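Long-range contact in hypothetical protein Atu0741 (PDB 1ZHV), which is of unknown function but is built from two regions of the ACT clan, whose members often bind small regulatory ligands such as amino acids: residues A[23-28]-A[43-48]. Numbering follows the deposited sequence.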
loop_
_atom_site.group_PDB
_atom_site.type_symbol
_atom_site.label_atom_id
_atom_site.label_comp_id
_atom_site.label_asym_id
_atom_site.label_seq_id
_atom_site.Cartn_x
_atom_site.Cartn_y
_atom_site.Cartn_z
ATOM N N ALA A 23 7.180 -19.723 10.510
ATOM C CA ALA A 23 7.080 -20.059 9.094
ATOM C C ALA A 23 6.025 -19.149 8.478
ATOM O O ALA A 23 5.172 -18.608 9.187
ATOM C CB ALA A 23 6.675 -21.520 8.925
ATOM N N ILE A 24 6.090 -18.958 7.167
ATOM C CA ILE A 24 5.098 -18.129 6.499
ATOM C C ILE A 24 3.769 -18.862 6.650
ATOM O O ILE A 24 3.652 -20.027 6.269
ATOM C CB ILE A 24 5.429 -17.958 5.000
ATOM C CG1 ILE A 24 6.773 -17.242 4.844
ATOM C CG2 ILE A 24 4.311 -17.175 4.306
ATOM C CD1 ILE A 24 7.222 -17.055 3.396
ATOM N N PRO A 25 2.753 -18.193 7.219
ATOM C CA PRO A 25 1.444 -18.823 7.407
ATOM C C PRO A 25 0.732 -19.114 6.093
ATOM O O PRO A 25 0.967 -18.446 5.081
ATOM C CB PRO A 25 0.696 -17.806 8.266
ATOM C CG PRO A 25 1.252 -16.503 7.771
ATOM C CD PRO A 25 2.737 -16.802 7.707
ATOM N N ALA A 26 -0.140 -20.118 6.122
ATOM C CA ALA A 26 -0.890 -20.525 4.944
ATOM C C ALA A 26 -1.853 -19.447 4.468
ATOM O O ALA A 26 -2.236 -19.428 3.302
ATOM C CB ALA A 26 -1.657 -21.808 5.237
ATOM N N TRP A 27 -2.244 -18.553 5.369
ATOM C CA TRP A 27 -3.181 -17.494 5.017
ATOM C C TRP A 27 -2.537 -16.260 4.396
ATOM O O TRP A 27 -3.238 -15.372 3.918
ATOM C CB TRP A 27 -3.983 -17.058 6.251
ATOM C CG TRP A 27 -3.150 -16.639 7.430
ATOM C CD1 TRP A 27 -2.860 -17.385 8.533
ATOM C CD2 TRP A 27 -2.512 -15.369 7.627
ATOM N NE1 TRP A 27 -2.084 -16.665 9.409
ATOM C CE2 TRP A 27 -1.856 -15.423 8.878
ATOM C CE3 TRP A 27 -2.430 -14.191 6.868
ATOM C CZ2 TRP A 27 -1.126 -14.342 9.391
ATOM C CZ3 TRP A 27 -1.704 -13.120 7.376
ATOM C CH2 TRP A 27 -1.062 -13.204 8.628
ATOM N N ALA A 28 -1.209 -16.206 4.392
ATOM C CA ALA A 28 -0.502 -15.044 3.864
ATOM C C ALA A 28 -0.656 -14.827 2.368
ATOM O O ALA A 28 -1.122 -13.772 1.928
ATOM C CB ALA A 28 0.976 -15.127 4.222
ATOM N N LEU A 43 8.401 -10.731 11.301
ATOM C CA LEU A 43 7.880 -11.337 10.081
ATOM C C LEU A 43 6.622 -10.495 9.887
ATOM O O LEU A 43 5.629 -10.648 10.605
ATOM C CB LEU A 43 7.511 -12.810 10.257
ATOM C CG LEU A 43 6.807 -13.377 9.015
ATOM C CD1 LEU A 43 7.719 -13.269 7.804
ATOM C CD2 LEU A 43 6.409 -14.822 9.245
ATOM N N SER A 44 6.692 -9.575 8.934
ATOM C CA SER A 44 5.601 -8.653 8.648
ATOM C C SER A 44 4.825 -9.114 7.427
ATOM O O SER A 44 5.420 -9.495 6.429
ATOM C CB SER A 44 6.190 -7.258 8.414
ATOM O OG SER A 44 5.192 -6.306 8.108
ATOM N N ILE A 45 3.500 -9.082 7.505
ATOM C CA ILE A 45 2.675 -9.510 6.381
ATOM C C ILE A 45 1.553 -8.538 6.045
ATOM O O ILE A 45 0.699 -8.244 6.880
ATOM C CB ILE A 45 2.046 -10.901 6.647
ATOM C CG1 ILE A 45 3.159 -11.943 6.813
ATOM C CG2 ILE A 45 1.089 -11.274 5.512
ATOM C CD1 ILE A 45 2.668 -13.323 7.199
ATOM N N VAL A 46 1.563 -8.031 4.817
ATOM C CA VAL A 46 0.501 -7.149 4.359
ATOM C C VAL A 46 -0.357 -7.983 3.420
ATOM O O VAL A 46 0.160 -8.600 2.491
ATOM C CB VAL A 46 1.042 -5.948 3.563
ATOM C CG1 VAL A 46 -0.120 -5.091 3.059
ATOM C CG2 VAL A 46 1.977 -5.130 4.434
ATOM N N CYS A 47 -1.659 -8.023 3.673
ATOM C CA CYS A 47 -2.577 -8.765 2.818
ATOM C C CYS A 47 -3.998 -8.366 3.166
ATOM O O CYS A 47 -4.221 -7.588 4.093
ATOM C CB CYS A 47 -2.393 -10.279 2.994
ATOM S SG CYS A 47 -2.869 -10.972 4.592
ATOM N N LEU A 48 -4.959 -8.881 2.411
ATOM C CA LEU A 48 -6.355 -8.563 2.670
ATOM C C LEU A 48 -6.699 -8.953 4.103
ATOM O O LEU A 48 -6.405 -10.064 4.544
ATOM C CB LEU A 48 -7.252 -9.296 1.667
ATOM C CG LEU A 48 -7.164 -8.742 0.241
ATOM C CD1 LEU A 48 -7.910 -9.644 -0.728
ATOM C CD2 LEU A 48 -7.747 -7.337 0.215
#
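The end of Ile45, its CD1, meets the CG-CD side of the Pro25 ring. CD1 lies 3.5 Å from both CG and CD of Pro25. The same methyl also touches the CB of Ala28, at 3.9 Å. The other branch of Ile45, CG2, anti to the backbone N, reaches CZ3 of Trp27 at 3.8 Å. With CD1, it also packs on Ala28 CB. Pro25 and Cys47 meet the indole in different ways. Pro25 CG sits 3.4 Å above the plane of the Trp27 ring and covers part of one face near its rim, from within the same loop. Cys47 SG lies 3.7 Å from CZ3 of Trp27, a sulfur-aromatic contact. The line from SG to the six-membered ring centre is 85° off the ring normal, so the sulfur is at the edge. In Trp27, chi1 of 55° sends the indole toward the strand, and chi2 of -100° sets its plane. At the other end, Leu43 CD2 lies 4.0 Å from the carbonyl O of Ala23.

Residues 25-28 form a type I beta turn, closed by Ala28 N to Pro25 O at 3.2 Å. Arg51 then takes the carbonyl oxygens of Trp27 and Ala28 by hydrogen bonds. Strand 43-48 is held between strands 13-18 and 35-38, with Ile45 paired to Ala16 and Ser44 to Thr37. Leu43, Ile45 and Cys47 alternate with Ser44 and Val46, so one face of the strand meets the loop that links those two neighbours. Ile52 and Pro53 also touch Trp27. The contact thus joins a loop of the N-terminal ACT-like region to its sheet. Its fit rests on shape and largely non-directional apolar packing, while the turn and Arg51 satisfy the carbonyls of Pro25, Trp27 and Ala28.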